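Local coordinates for DegV family protein (Thermus thermophilus, PDB 2DT8), which binds a fatty acid, palmitic acid, and binds a zinc ion, its wider cellular role in the DegV family being unsettled, at residues S85-I88 with G94-Q97; L101-F106 with V110-T115. All blocks are in the same frame, centred on the assembly; numbering follows the deposited sequence.

How the interactions relate
Running from the N terminus, strand 82-87 leads into a short loop, helix 95-103 and then strand 110-114, which lies parallel to the first strand in the same sheet: a beta-alpha-beta unit. Interaction 1 closes the loop between strand and helix, setting residues 85-88 against the first turn of the helix. Interaction 2 follows it in series, neither nested nor crossed, and folds the last turn of that helix back on the next strand. Their centres lie about 8 Å apart. The two strands join them directly, through the Ser85 O to Val113 N pair, a probable hydrogen bond of 2.8 Å, and Val96 CG2 packs against Asp114 CB.

Interaction 1 (S85-I88 with G94-Q97); sequences SLHI and GTVQ
His87, in strand 82-87, sends its CB toward the first turn of helix 95-103, where Thr95 and Val96 meet it. Its CB lies 3.8 Å from Val96 CG2. Next along the chain, CG is beside the methyl of Thr95, and ND1 comes closer, 3.7 Å from Thr95 CG2, the methyl approaching the ring obliquely while the two side chains cross at about a right angle. CG stands beside the backbone N (chi1 -62°), which swings the imidazole back along the strand toward Ser85. There NE2 pairs in the ring plane with Ser85 OG at 2.7 Å, a hydrogen bond in which either atom could donate. ND1 bonds to Asp8 OD2 and Ser85 OG also to Tyr73 OH, so both ring nitrogens are satisfied and the rotation of the ring is fixed from two ends. Ile88 meets Thr95 from a neighbouring direction, its CG2 3.9 Å from Thr95 CB, while Thr95 OG1 turns to Ser93 OG. Val96 CG2 also lies 3.5 Å from Ile88 O. A water 2.8 Å from Ile88 O can donate to it and accepts from Val96 N, bridging residue 88 and the helix start. Gly94, at the N-cap, and Ile88 both touch the bound palmitic acid. This buried junction thus borders the fatty acid, with strand 3-8 supplying Asp8 on one side, strand 110-114 flanking Val96 on the other, and Phe69 of helix 66-76 meeting the imidazole with its ring nearly perpendicular.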
ATOM      1  N   SER A  85     -15.257  -1.652   2.810  1.00  4.14           N
ATOM      2  CA  SER A  85     -14.362  -0.613   2.285  1.00  4.50           C
ATOM      3  C   SER A  85     -13.006  -0.656   3.001  1.00  4.82           C
ATOM      4  O   SER A  85     -12.916  -0.318   4.183  1.00  6.70           O
ATOM      5  CB  SER A  85     -15.053   0.742   2.508  1.00  5.83           C
ATOM      6  OG  SER A  85     -14.734   1.705   1.509  1.00  5.81           O
ATOM      7  N   LEU A  86     -11.962  -1.069   2.280  1.00  4.00           N
ATOM      8  CA  LEU A  86     -10.601  -1.225   2.811  1.00  4.66           C
ATOM      9  C   LEU A  86      -9.703  -0.079   2.342  1.00  4.53           C
ATOM     10  O   LEU A  86      -9.619   0.236   1.163  1.00  5.00           O
ATOM     11  CB  LEU A  86     -10.005  -2.560   2.355  1.00  6.24           C
ATOM     12  CG  LEU A  86     -10.339  -3.756   3.249  1.00 12.13           C
ATOM     13  CD1 LEU A  86     -11.835  -3.907   3.391  1.00 13.20           C
ATOM     14  CD2 LEU A  86      -9.721  -5.017   2.670  1.00 11.34           C
ATOM     15  N   HIS A  87      -9.031   0.507   3.350  1.00  4.42           N
ATOM     16  CA  HIS A  87      -8.160   1.618   3.018  1.00  4.42           C
ATOM     17  C   HIS A  87      -6.752   1.879   3.652  1.00  5.48           C
ATOM     18  O   HIS A  87      -6.413   1.314   4.684  1.00  4.52           O
ATOM     19  CB  HIS A  87      -8.994   2.876   3.334  1.00  4.31           C
ATOM     20  CG  HIS A  87     -10.210   2.872   2.446  1.00  4.66           C
ATOM     21  ND1 HIS A  87     -10.164   3.149   1.119  1.00  5.38           N
ATOM     22  CD2 HIS A  87     -11.536   2.593   2.795  1.00  4.62           C
ATOM     23  CE1 HIS A  87     -11.433   3.038   0.680  1.00  4.93           C
ATOM     24  NE2 HIS A  87     -12.276   2.708   1.662  1.00  5.03           N
ATOM     25  N   ILE A  88      -6.001   2.765   2.973  1.00  5.09           N
ATOM     26  CA  ILE A  88      -4.664   3.030   3.466  1.00  4.42           C
ATOM     27  C   ILE A  88      -4.816   3.513   4.903  1.00  4.96           C
ATOM     28  O   ILE A  88      -5.825   4.103   5.305  1.00  5.07           O
ATOM     29  CB  ILE A  88      -4.154   4.149   2.540  1.00  3.23           C
ATOM     30  CG1 ILE A  88      -2.834   4.692   3.089  1.00  5.90           C
ATOM     31  CG2 ILE A  88      -5.185   5.299   2.403  1.00  5.51           C
ATOM     32  CD1 ILE A  88      -2.110   5.609   2.082  1.00  7.56           C
ATOM     33  N   GLY A  94      -6.225  10.976   5.172  1.00  5.88           N
ATOM     34  CA  GLY A  94      -7.573  11.236   5.648  1.00  5.97           C
ATOM     35  C   GLY A  94      -8.607  10.405   4.903  1.00  7.74           C
ATOM     36  O   GLY A  94      -9.803  10.584   5.101  1.00  7.54           O
ATOM     37  N   THR A  95      -8.154   9.487   4.052  1.00  6.41           N
ATOM     38  CA  THR A  95      -9.065   8.647   3.285  1.00  5.43           C
ATOM     39  C   THR A  95     -10.076   7.890   4.154  1.00  5.71           C
ATOM     40  O   THR A  95     -11.275   7.918   3.871  1.00  5.63           O
ATOM     41  CB  THR A  95      -8.265   7.652   2.408  1.00  5.52           C
ATOM     42  OG1 THR A  95      -7.452   8.395   1.488  1.00  5.90           O
ATOM     43  CG2 THR A  95      -9.198   6.736   1.617  1.00  4.72           C
ATOM     44  N   VAL A  96      -9.598   7.216   5.200  1.00  4.98           N
ATOM     45  CA  VAL A  96     -10.499   6.475   6.089  1.00  5.99           C
ATOM     46  C   VAL A  96     -11.578   7.405   6.647  1.00  6.24           C
ATOM     47  O   VAL A  96     -12.757   7.048   6.691  1.00  6.80           O
ATOM     48  CB  VAL A  96      -9.728   5.818   7.251  1.00  6.77           C
ATOM     49  CG1 VAL A  96     -10.701   5.438   8.384  1.00  9.15           C
ATOM     50  CG2 VAL A  96      -9.019   4.563   6.739  1.00  8.60           C
ATOM     51  N   GLN A  97     -11.204   8.548   7.168  1.00  6.46           N
ATOM     52  CA  GLN A  97     -12.153   9.539   7.661  1.00  6.92           C
ATOM     53  C   GLN A  97     -13.204   9.878   6.599  1.00  6.22           C
ATOM     54  O   GLN A  97     -14.382  10.034   6.919  1.00  7.34           O
ATOM     55  CB  GLN A  97     -11.400  10.794   8.095  1.00  8.08           C
ATOM     56  CG  GLN A  97     -12.276  11.989   8.402  1.00 14.88           C
ATOM     57  CD  GLN A  97     -11.489  13.108   9.064  1.00 27.58           C
ATOM     58  OE1 GLN A  97     -11.910  14.261   9.057  1.00 34.75           O
ATOM     59  NE2 GLN A  97     -10.343  12.763   9.651  1.00 34.83           N
TER
HETATM   60  O   HOH W   1      -6.834   6.722   5.433  1.00  5.25           O

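Interaction 2 (L101-F106 with V110-T115); sequences LAAQEF and VTVVDT. With ZN (zinc ion), chain B.
Ala103, in the last turn of helix 95-103, sets its methyl against Val110 and Val112 of strand 110-114, the helix-to-strand return of a beta-alpha-beta unit. Ala103 CB is 3.8 Å from Val110 CG1 and 4.0 Å from Val112 CG2, so a single methyl meets two valines that point to the same side of the strand. Val110 spreads its branches: CG1, anti to the backbone N (chi1 178°), goes to Ala103, and CG2 goes to Phe106, 3.9 Å from Phe106 CB. The phenyl ring leads away from the strand onto Tyr73 of helix 66-76, and Val110 CG2 lies oblique to it. A type I turn from Ala103 to Phe106, closed by Phe106 N to Ala103 O at 3.0 Å, brings Phe106 back beside Val110. A water placed to donate to Phe106 O (3.0 Å) and Val110 O (3.1 Å), though it has more acceptors in reach than protons, lies between the two sides. Farther out, Val83 of the neighbouring strand 82-87 touches Val110, while Ala99 and Glu100, one turn back in the helix, touch Val112. Glu105, within the turn, extends away from the strand beyond CG and reaches the zinc ion, to which Glu67 of helix 66-76 and a water also bind. Binding is through one carboxylate oxygen, Glu105 OE2 lying 2.0 Å from the zinc and Glu105 OE1 3.3 Å from it.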
ATOM      1  N   LEU A 101     -17.263   9.126   6.900  1.00  6.74           N
ATOM      2  CA  LEU A 101     -18.316  10.134   6.774  1.00  7.27           C
ATOM      3  C   LEU A 101     -19.350   9.699   5.721  1.00  7.57           C
ATOM      4  O   LEU A 101     -20.561   9.863   5.917  1.00 10.50           O
ATOM      5  CB  LEU A 101     -17.710  11.489   6.401  1.00  8.91           C
ATOM      6  CG  LEU A 101     -16.948  12.178   7.538  1.00  8.08           C
ATOM      7  CD1 LEU A 101     -16.143  13.360   7.011  1.00  9.20           C
ATOM      8  CD2 LEU A 101     -17.946  12.639   8.591  1.00 13.50           C
ATOM      9  N   ALA A 102     -18.888   9.143   4.603  1.00  5.49           N
ATOM     10  CA  ALA A 102     -19.803   8.678   3.575  1.00  5.46           C
ATOM     11  C   ALA A 102     -20.591   7.476   4.079  1.00  6.23           C
ATOM     12  O   ALA A 102     -21.763   7.315   3.760  1.00  7.38           O
ATOM     13  CB  ALA A 102     -19.033   8.286   2.308  1.00  5.47           C
ATOM     14  N   ALA A 103     -19.940   6.619   4.861  1.00  5.61           N
ATOM     15  CA  ALA A 103     -20.608   5.432   5.378  1.00  6.94           C
ATOM     16  C   ALA A 103     -21.835   5.778   6.228  1.00  6.54           C
ATOM     17  O   ALA A 103     -22.803   5.006   6.263  1.00  7.93           O
ATOM     18  CB  ALA A 103     -19.623   4.586   6.181  1.00  6.50           C
ATOM     19  N   GLN A 104     -21.800   6.935   6.897  1.00  7.58           N
ATOM     20  CA  GLN A 104     -22.921   7.392   7.733  1.00  8.02           C
ATOM     21  C   GLN A 104     -24.195   7.593   6.914  1.00  8.64           C
ATOM     22  O   GLN A 104     -25.305   7.615   7.465  1.00 10.36           O
ATOM     23  CB  GLN A 104     -22.561   8.700   8.454  1.00 12.56           C
ATOM     24  CG  GLN A 104     -21.515   8.533   9.546  1.00 19.56           C
ATOM     25  CD  GLN A 104     -20.995   9.856  10.087  1.00 25.71           C
ATOM     26  OE1 GLN A 104     -19.938   9.905  10.717  1.00 31.98           O
ATOM     27  NE2 GLN A 104     -21.736  10.932   9.850  1.00 31.48           N
ATOM     28  N   GLU A 105     -24.044   7.741   5.598  1.00  7.66           N
ATOM     29  CA  GLU A 105     -25.200   7.928   4.722  1.00  7.21           C
ATOM     30  C   GLU A 105     -25.954   6.630   4.440  1.00  7.45           C
ATOM     31  O   GLU A 105     -27.074   6.652   3.935  1.00  9.04           O
ATOM     32  CB  GLU A 105     -24.777   8.542   3.376  1.00  9.42           C
ATOM     33  CG  GLU A 105     -24.098   9.895   3.487  1.00  9.89           C
ATOM     34  CD  GLU A 105     -23.979  10.617   2.159  1.00  9.58           C
ATOM     35  OE1 GLU A 105     -24.599  10.172   1.172  1.00  9.55           O
ATOM     36  OE2 GLU A 105     -23.264  11.648   2.118  1.00  6.76           O
ATOM     37  N   PHE A 106     -25.325   5.505   4.772  1.00  6.88           N
ATOM     38  CA  PHE A 106     -25.891   4.179   4.534  1.00  7.95           C
ATOM     39  C   PHE A 106     -25.695   3.401   5.834  1.00  8.74           C
ATOM     40  O   PHE A 106     -25.007   2.370   5.865  1.00  7.92           O
ATOM     41  CB  PHE A 106     -25.110   3.508   3.391  1.00  6.84           C
ATOM     42  CG  PHE A 106     -24.892   4.414   2.197  1.00  5.75           C
ATOM     43  CD1 PHE A 106     -25.834   4.484   1.178  1.00  8.71           C
ATOM     44  CD2 PHE A 106     -23.746   5.202   2.107  1.00  7.07           C
ATOM     45  CE1 PHE A 106     -25.660   5.350   0.093  1.00  8.94           C
ATOM     46  CE2 PHE A 106     -23.558   6.075   1.025  1.00  9.75           C
ATOM     47  CZ  PHE A 106     -24.514   6.142   0.013  1.00  6.96           C
ATOM     48  N   VAL A 110     -22.332  -0.281   5.511  1.00  6.53           N
ATOM     49  CA  VAL A 110     -20.967  -0.094   5.061  1.00  7.20           C
ATOM     50  C   VAL A 110     -20.026  -0.283   6.220  1.00  7.73           C
ATOM     51  O   VAL A 110     -20.204   0.307   7.292  1.00 10.58           O
ATOM     52  CB  VAL A 110     -20.774   1.320   4.481  1.00  8.38           C
ATOM     53  CG1 VAL A 110     -19.299   1.505   4.061  1.00  8.15           C
ATOM     54  CG2 VAL A 110     -21.692   1.546   3.299  1.00  8.97           C
ATOM     55  N   THR A 111     -19.009  -1.111   6.012  1.00  6.85           N
ATOM     56  CA  THR A 111     -17.996  -1.326   7.035  1.00  6.88           C
ATOM     57  C   THR A 111     -16.685  -0.799   6.488  1.00  4.22           C
ATOM     58  O   THR A 111     -16.187  -1.283   5.469  1.00  8.15           O
ATOM     59  CB  THR A 111     -17.832  -2.814   7.376  1.00  8.14           C
ATOM     60  OG1 THR A 111     -19.080  -3.332   7.861  1.00  8.57           O
ATOM     61  CG2 THR A 111     -16.758  -3.000   8.449  1.00  6.50           C
ATOM     62  N   VAL A 112     -16.131   0.205   7.157  1.00  4.53           N
ATOM     63  CA  VAL A 112     -14.870   0.803   6.739  1.00  6.30           C
ATOM     64  C   VAL A 112     -13.746   0.223   7.588  1.00  6.87           C
ATOM     65  O   VAL A 112     -13.813   0.245   8.820  1.00  8.49           O
ATOM     66  CB  VAL A 112     -14.910   2.332   6.924  1.00  5.72           C
ATOM     67  CG1 VAL A 112     -13.564   2.949   6.542  1.00  8.66           C
ATOM     68  CG2 VAL A 112     -16.037   2.925   6.080  1.00  8.31           C
ATOM     69  N   VAL A 113     -12.717  -0.299   6.926  1.00  5.12           N
ATOM     70  CA  VAL A 113     -11.572  -0.897   7.603  1.00  5.39           C
ATOM     71  C   VAL A 113     -10.262  -0.157   7.331  1.00  5.63           C
ATOM     72  O   VAL A 113      -9.873   0.035   6.171  1.00  6.68           O
ATOM     73  CB  VAL A 113     -11.390  -2.380   7.155  1.00  6.26           C
ATOM     74  CG1 VAL A 113     -10.183  -2.991   7.854  1.00  9.29           C
ATOM     75  CG2 VAL A 113     -12.659  -3.192   7.456  1.00  7.58           C
ATOM     76  N   ASP A 114      -9.599   0.259   8.407  1.00  7.11           N
ATOM     77  CA  ASP A 114      -8.303   0.925   8.338  1.00  5.84           C
ATOM     78  C   ASP A 114      -7.317  -0.241   8.389  1.00  5.93           C
ATOM     79  O   ASP A 114      -7.169  -0.895   9.426  1.00  6.36           O
ATOM     80  CB  ASP A 114      -8.123   1.837   9.561  1.00  7.35           C
ATOM     81  CG  ASP A 114      -6.794   2.564   9.558  1.00  7.75           C
ATOM     82  OD1 ASP A 114      -5.874   2.113   8.855  1.00  7.90           O
ATOM     83  OD2 ASP A 114      -6.658   3.577  10.279  1.00 11.02           O
ATOM     84  N   THR A 115      -6.657  -0.511   7.265  1.00  5.29           N
ATOM     85  CA  THR A 115      -5.718  -1.624   7.170  1.00  5.82           C
ATOM     86  C   THR A 115      -4.369  -1.373   7.815  1.00  7.04           C
ATOM     87  O   THR A 115      -3.595  -2.312   8.005  1.00  6.89           O
ATOM     88  CB  THR A 115      -5.411  -1.981   5.713  1.00  5.23           C
ATOM     89  OG1 THR A 115      -4.762  -0.860   5.090  1.00  6.38           O
ATOM     90  CG2 THR A 115      -6.690  -2.344   4.955  1.00  7.81           C
TER
HETATM   91 ZN    ZN B 501     -23.830  13.330   1.258  1.00  8.67          ZN
HETATM   92  O   HOH W   2     -22.575   2.224   7.624  1.00 16.88           O
HETATM   93  O   HOH W   3     -23.573  14.707   2.911  1.00 10.27           O